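Maltose/maltodextrin-binding protein (Thermus thermophilus, PDB 2GH9) binds maltotriose between its two lobes, as a periplasmic maltodextrin-binding protein that probably hands the sugar to an uptake transporter. Local coordinates at residues I3-H8 / A56-T61; Q44-G49 / A73-P78. One frame throughout, in Å; residues are numbered along the deposited sequence.

Interaction 1 of 2, residues I3-H8 / A56-T61; sequences ITVWTH and ADLVVT. With GLC (alpha-D-glucopyranose), chain B.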
loop_
_atom_site.group_PDB
_atom_site.type_symbol
_atom_site.label_atom_id
_atom_site.label_comp_id
_atom_site.label_asym_id
_atom_site.label_seq_id
_atom_site.Cartn_x
_atom_site.Cartn_y
_atom_site.Cartn_z
ATOM N N ILE A 3 -3.792 -16.320 -21.933
ATOM C CA ILE A 3 -2.834 -15.744 -20.981
ATOM C C ILE A 3 -3.404 -15.821 -19.573
ATOM O O ILE A 3 -4.614 -15.862 -19.407
ATOM C CB ILE A 3 -2.457 -14.296 -21.319
ATOM C CG1 ILE A 3 -3.713 -13.433 -21.523
ATOM C CG2 ILE A 3 -1.531 -14.267 -22.547
ATOM C CD1 ILE A 3 -3.444 -11.980 -21.473
ATOM N N THR A 4 -2.527 -15.853 -18.567
ATOM C CA THR A 4 -2.965 -15.900 -17.175
ATOM C C THR A 4 -2.518 -14.650 -16.425
ATOM O O THR A 4 -1.441 -14.098 -16.678
ATOM C CB THR A 4 -2.500 -17.177 -16.456
ATOM O OG1 THR A 4 -1.084 -17.147 -16.279
ATOM C CG2 THR A 4 -2.888 -18.427 -17.274
ATOM N N VAL A 5 -3.400 -14.198 -15.533
ATOM C CA VAL A 5 -3.189 -13.020 -14.691
ATOM C C VAL A 5 -3.237 -13.456 -13.237
ATOM O O VAL A 5 -4.210 -14.043 -12.821
ATOM C CB VAL A 5 -4.294 -11.959 -14.912
ATOM C CG1 VAL A 5 -4.066 -10.689 -14.035
ATOM C CG2 VAL A 5 -4.368 -11.591 -16.366
ATOM N N TRP A 6 -2.172 -13.185 -12.487
ATOM C CA TRP A 6 -2.224 -13.269 -11.022
ATOM C C TRP A 6 -2.696 -11.951 -10.453
ATOM O O TRP A 6 -2.205 -10.891 -10.872
ATOM C CB TRP A 6 -0.853 -13.600 -10.453
ATOM C CG TRP A 6 -0.474 -15.020 -10.628
ATOM C CD1 TRP A 6 -1.268 -16.038 -11.072
ATOM C CD2 TRP A 6 0.796 -15.594 -10.332
ATOM N NE1 TRP A 6 -0.559 -17.208 -11.104
ATOM C CE2 TRP A 6 0.709 -16.969 -10.636
ATOM C CE3 TRP A 6 2.011 -15.075 -9.857
ATOM C CZ2 TRP A 6 1.786 -17.841 -10.466
ATOM C CZ3 TRP A 6 3.077 -15.938 -9.690
ATOM C CH2 TRP A 6 2.958 -17.315 -9.997
ATOM N N THR A 7 -3.649 -12.010 -9.521
ATOM C CA THR A 7 -4.133 -10.797 -8.847
ATOM C C THR A 7 -4.401 -11.013 -7.358
ATOM O O THR A 7 -4.806 -12.096 -6.950
ATOM C CB THR A 7 -5.441 -10.266 -9.513
ATOM O OG1 THR A 7 -5.775 -9.001 -8.955
ATOM C CG2 THR A 7 -6.599 -11.233 -9.326
ATOM N N HIS A 8 -4.200 -9.960 -6.574
ATOM C CA HIS A 8 -4.543 -9.935 -5.141
ATOM C C HIS A 8 -5.868 -9.216 -4.883
ATOM O O HIS A 8 -6.277 -8.996 -3.727
ATOM C CB HIS A 8 -3.434 -9.295 -4.301
ATOM C CG HIS A 8 -2.993 -7.934 -4.763
ATOM N ND1 HIS A 8 -3.548 -6.764 -4.285
ATOM C CD2 HIS A 8 -1.994 -7.557 -5.603
ATOM C CE1 HIS A 8 -2.941 -5.730 -4.843
ATOM N NE2 HIS A 8 -1.976 -6.183 -5.627
ATOM N N ALA A 56 2.487 -16.558 -13.923
ATOM C CA ALA A 56 1.511 -15.955 -14.829
ATOM C C ALA A 56 2.143 -15.007 -15.835
ATOM O O ALA A 56 3.257 -14.514 -15.639
ATOM C CB ALA A 56 0.431 -15.187 -14.029
ATOM N N ASP A 57 1.399 -14.736 -16.905
ATOM C CA ASP A 57 1.852 -13.854 -17.973
ATOM C C ASP A 57 1.895 -12.406 -17.530
ATOM O O ASP A 57 2.664 -11.630 -18.067
ATOM C CB ASP A 57 0.939 -14.011 -19.197
ATOM C CG ASP A 57 1.059 -15.391 -19.816
ATOM O OD1 ASP A 57 2.127 -15.671 -20.377
ATOM O OD2 ASP A 57 0.131 -16.206 -19.698
ATOM N N LEU A 58 1.044 -12.039 -16.575
ATOM C CA LEU A 58 1.088 -10.707 -15.989
ATOM C C LEU A 58 0.587 -10.697 -14.543
ATOM O O LEU A 58 -0.033 -11.654 -14.071
ATOM C CB LEU A 58 0.349 -9.657 -16.854
ATOM C CG LEU A 58 -1.090 -9.764 -17.352
ATOM C CD1 LEU A 58 -1.568 -8.423 -17.902
ATOM C CD2 LEU A 58 -1.203 -10.836 -18.410
ATOM N N VAL A 59 0.941 -9.633 -13.821
ATOM C CA VAL A 59 0.432 -9.431 -12.457
ATOM C C VAL A 59 -0.284 -8.107 -12.484
ATOM O O VAL A 59 0.305 -7.096 -12.869
ATOM C CB VAL A 59 1.525 -9.402 -11.369
ATOM C CG1 VAL A 59 0.873 -9.391 -9.957
ATOM C CG2 VAL A 59 2.451 -10.589 -11.482
ATOM N N VAL A 60 -1.572 -8.150 -12.157
ATOM C CA VAL A 60 -2.426 -6.975 -11.998
ATOM C C VAL A 60 -2.917 -6.948 -10.539
ATOM O O VAL A 60 -3.868 -7.665 -10.197
ATOM C CB VAL A 60 -3.629 -7.071 -12.926
ATOM C CG1 VAL A 60 -4.521 -5.847 -12.762
ATOM C CG2 VAL A 60 -3.178 -7.232 -14.398
ATOM N N THR A 61 -2.320 -6.161 -9.643
ATOM C CA THR A 61 -1.159 -5.303 -9.833
ATOM C C THR A 61 -0.112 -5.639 -8.765
ATOM O O THR A 61 -0.397 -6.355 -7.792
ATOM C CB THR A 61 -1.549 -3.821 -9.655
ATOM O OG1 THR A 61 -2.407 -3.683 -8.500
ATOM C CG2 THR A 61 -2.267 -3.288 -10.933
HETATM C C1 GLC B . -5.142 -6.809 -0.408
HETATM C C2 GLC B . -5.088 -5.496 -1.186
HETATM C C3 GLC B . -3.698 -4.900 -1.084
HETATM C C4 GLC B . -3.334 -4.702 0.395
HETATM C C5 GLC B . -3.405 -6.029 1.168
HETATM C C6 GLC B . -3.218 -5.810 2.682
HETATM O O1 GLC B . -4.346 -7.771 -1.096
HETATM O O2 GLC B . -5.481 -5.698 -2.562
HETATM O O3 GLC B . -3.594 -3.661 -1.805
HETATM O O4 GLC B . -1.977 -4.300 0.480
HETATM O O5 GLC B . -4.672 -6.640 0.935
HETATM O O6 GLC B . -3.343 -7.041 3.419
#
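Trp6 lays its indole over the methyl group of Ala56: CB of Ala56 sits 3.5 Å from the centroid of the five-membered ring, only 9° off the ring normal, a CH-pi contact over the face. The two backbones run parallel, and Leu58 N gives to Thr4 O, Trp6 N to Leu58 O (3.1 Å) and Val60 N to Trp6 O. From the turn ahead of its strand, Asp57 reaches over to strand 3-7, its OD2 taking Thr4 N at 2.9 Å through the anti lone pair, while OD1 bonds to Ser277. On the sheet face away from Trp6, Val5 straddles two partners: CG2 crosses Leu58 CD2 at a slant, and CG1, anti to the backbone N (chi1 -179°), meets Val60 CG2 at 3.6 Å. Farther along, Thr7 OG1 donates to Val60 O at 2.6 Å, nearly in line with the carbonyl. The chain turns a corner at Val60, with a cis peptide before Thr61, and the Thr61 carbonyl then meets the His8 ring. That ring bridges protein and sugar by its edge: His8 NE2 gives a weak bond to Thr61 O (2.7 Å), and His8 ND1 shares a hydrogen bond with the glucose O2 (2.8 Å). With an alanine here, glucose O2 is likely to lose its ring partner, and the link between sugar and Thr61 would go. Arg305 also binds this glucose. Strand 32-36 flanks strand 3-7, Phe286 of helix 280-290 and Leu17 of helix 11-26 pack against Val5, and Phe46 of helix 39-49 meets Trp6 and Val59 on the other face.

Interaction 2 of 2, residues Q44-G49 / A73-P78; sequences QKFILG and AGVLEP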
loop_
_atom_site.group_PDB
_atom_site.type_symbol
_atom_site.label_atom_id
_atom_site.label_comp_id
_atom_site.label_asym_id
_atom_site.label_seq_id
_atom_site.Cartn_x
_atom_site.Cartn_y
_atom_site.Cartn_z
ATOM N N GLN A 44 7.159 -13.764 -4.142
ATOM C CA GLN A 44 7.976 -14.965 -4.100
ATOM C C GLN A 44 7.563 -15.925 -5.215
ATOM O O GLN A 44 8.403 -16.477 -5.903
ATOM C CB GLN A 44 7.870 -15.648 -2.732
ATOM C CG GLN A 44 8.715 -16.938 -2.628
ATOM C CD GLN A 44 8.651 -17.591 -1.277
ATOM O OE1 GLN A 44 7.567 -17.838 -0.748
ATOM N NE2 GLN A 44 9.811 -17.902 -0.711
ATOM N N LYS A 45 6.260 -16.100 -5.406
ATOM C CA LYS A 45 5.759 -16.994 -6.438
ATOM C C LYS A 45 6.256 -16.585 -7.812
ATOM O O LYS A 45 6.640 -17.443 -8.624
ATOM C CB LYS A 45 4.232 -17.033 -6.423
ATOM C CG LYS A 45 3.650 -18.063 -5.474
ATOM C CD LYS A 45 2.145 -17.842 -5.260
ATOM C CE LYS A 45 1.332 -18.336 -6.433
ATOM N NZ LYS A 45 1.438 -19.822 -6.591
ATOM N N PHE A 46 6.240 -15.279 -8.077
ATOM C CA PHE A 46 6.638 -14.737 -9.381
ATOM C C PHE A 46 8.128 -14.762 -9.616
ATOM O O PHE A 46 8.588 -15.127 -10.695
ATOM C CB PHE A 46 6.171 -13.292 -9.521
ATOM C CG PHE A 46 6.017 -12.839 -10.949
ATOM C CD1 PHE A 46 4.866 -13.174 -11.675
ATOM C CD2 PHE A 46 6.981 -12.052 -11.554
ATOM C CE1 PHE A 46 4.693 -12.729 -12.979
ATOM C CE2 PHE A 46 6.810 -11.613 -12.873
ATOM C CZ PHE A 46 5.666 -11.959 -13.579
ATOM N N ILE A 47 8.881 -14.315 -8.623
ATOM C CA ILE A 47 10.347 -14.261 -8.748
ATOM C C ILE A 47 10.925 -15.684 -8.929
ATOM O O ILE A 47 11.724 -15.933 -9.840
ATOM C CB ILE A 47 11.002 -13.560 -7.540
ATOM C CG1 ILE A 47 10.795 -12.041 -7.616
ATOM C CG2 ILE A 47 12.503 -13.885 -7.499
ATOM C CD1 ILE A 47 11.377 -11.282 -6.424
ATOM N N LEU A 48 10.503 -16.609 -8.071
ATOM C CA LEU A 48 10.964 -17.992 -8.150
ATOM C C LEU A 48 10.382 -18.739 -9.355
ATOM O O LEU A 48 11.102 -19.452 -10.053
ATOM C CB LEU A 48 10.644 -18.756 -6.860
ATOM C CG LEU A 48 11.373 -18.369 -5.574
ATOM C CD1 LEU A 48 11.026 -19.374 -4.461
ATOM C CD2 LEU A 48 12.884 -18.285 -5.776
ATOM N N GLY A 49 9.085 -18.575 -9.605
ATOM C CA GLY A 49 8.431 -19.272 -10.714
ATOM C C GLY A 49 8.725 -18.755 -12.121
ATOM O O GLY A 49 8.722 -19.523 -13.073
ATOM N N ALA A 73 15.881 -9.885 -10.438
ATOM C CA ALA A 73 15.648 -11.304 -10.694
ATOM C C ALA A 73 15.391 -11.558 -12.176
ATOM O O ALA A 73 15.175 -12.696 -12.592
ATOM C CB ALA A 73 14.475 -11.825 -9.859
ATOM N N GLY A 74 15.390 -10.496 -12.962
ATOM C CA GLY A 74 15.229 -10.594 -14.409
ATOM C C GLY A 74 13.816 -10.931 -14.833
ATOM O O GLY A 74 13.587 -11.236 -16.003
ATOM N N VAL A 75 12.846 -10.840 -13.911
ATOM C CA VAL A 75 11.524 -11.430 -14.174
ATOM C C VAL A 75 10.515 -10.479 -14.773
ATOM O O VAL A 75 9.417 -10.914 -15.141
ATOM C CB VAL A 75 10.918 -12.117 -12.910
ATOM C CG1 VAL A 75 11.815 -13.275 -12.485
ATOM C CG2 VAL A 75 10.664 -11.095 -11.757
ATOM N N LEU A 76 10.880 -9.200 -14.880
ATOM C CA LEU A 76 9.982 -8.152 -15.396
ATOM C C LEU A 76 10.321 -7.817 -16.842
ATOM O O LEU A 76 11.482 -7.605 -17.180
ATOM C CB LEU A 76 10.090 -6.855 -14.571
ATOM C CG LEU A 76 9.699 -6.876 -13.080
ATOM C CD1 LEU A 76 9.700 -5.459 -12.500
ATOM C CD2 LEU A 76 8.384 -7.575 -12.844
ATOM N N GLU A 77 9.298 -7.769 -17.687
ATOM C CA GLU A 77 9.446 -7.284 -19.058
ATOM C C GLU A 77 9.495 -5.746 -19.058
ATOM O O GLU A 77 8.563 -5.074 -18.573
ATOM C CB GLU A 77 8.320 -7.842 -19.954
ATOM C CG GLU A 77 8.284 -7.338 -21.419
ATOM C CD GLU A 77 9.454 -7.817 -22.301
ATOM O OE1 GLU A 77 10.270 -8.641 -21.856
ATOM O OE2 GLU A 77 9.534 -7.370 -23.462
ATOM N N PRO A 78 10.597 -5.166 -19.585
ATOM C CA PRO A 78 10.597 -3.723 -19.867
ATOM C C PRO A 78 9.452 -3.355 -20.818
ATOM O O PRO A 78 9.275 -4.013 -21.843
ATOM C CB PRO A 78 11.952 -3.501 -20.546
ATOM C CG PRO A 78 12.798 -4.607 -20.041
ATOM C CD PRO A 78 11.879 -5.787 -19.954
#
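Val75 points its side chain at helix 39-49 and meets two successive residues there, Phe46 and Ile47, which with it bury the most surface in this contact. Its two methyls divide the work. Val75 CG2 lies beside the phenyl ring, 3.8 Å from Phe46 CD2, while Val75 CG1 rests against the helix backbone, 3.8 Å from Ile47 O. The Val75 carbonyl approaches the same ring from its edge, O lying near the ring plane and 3.5 Å from Phe46 CE2. Phe46 can reach this far because its CG is anti to the backbone N (chi1 -156°), which carries the ring out from the helix; the Phe46 and Val75 side chains run antiparallel, alongside one another. Ile47, one residue on, uses both branches: CG2 touches Ala73 CB at 3.7 Å, and CG1 comes within 4.2 Å of Val75 CG2. Leu76 adds a looser apolar touch, its CD2 4.3 Å from Phe46 CE2. No hydrogen bond joins the two segments, so the contact is apolar packing of a helix against a loop. Between Ala73 and Val75 the chain turns at Gly74, whose positive phi (73°) belongs to a Schellman motif ending helix 67-72; the turn places Ala73 and Val75 both against Ile47. Met70 of helix 67-72 packs on Phe46, Ile47 and Leu76. Beyond the turn, backbone hydrogen bonds pair Glu77 with Val273, the last residue of strand 265-273, and Val75 with Ala275 just past it, and Leu76 leans on Met106 of strand 104-113.

In the fold
The two interactions lie 12 Å apart, centre to centre, on the same side of the chain's centre, and their segments alternate along the sequence: 3-8, 44-49, 56-61, 73-78. Interaction 1 is strand pairing within the mixed sheet; interaction 2 joins helix 39-49, which covers one face of that sheet, to the loop after helix 67-72. Phe46 connects them directly, its CE1 standing 3.4 Å from Val59 CG2 while its other edge faces Val75. Trp6 CZ3 also packs on Lys45 CB at 3.6 Å. Sheet, helix and loop are thus packed one on another in this lobe, with His8, just past the end of strand 3-7, reaching the sugar.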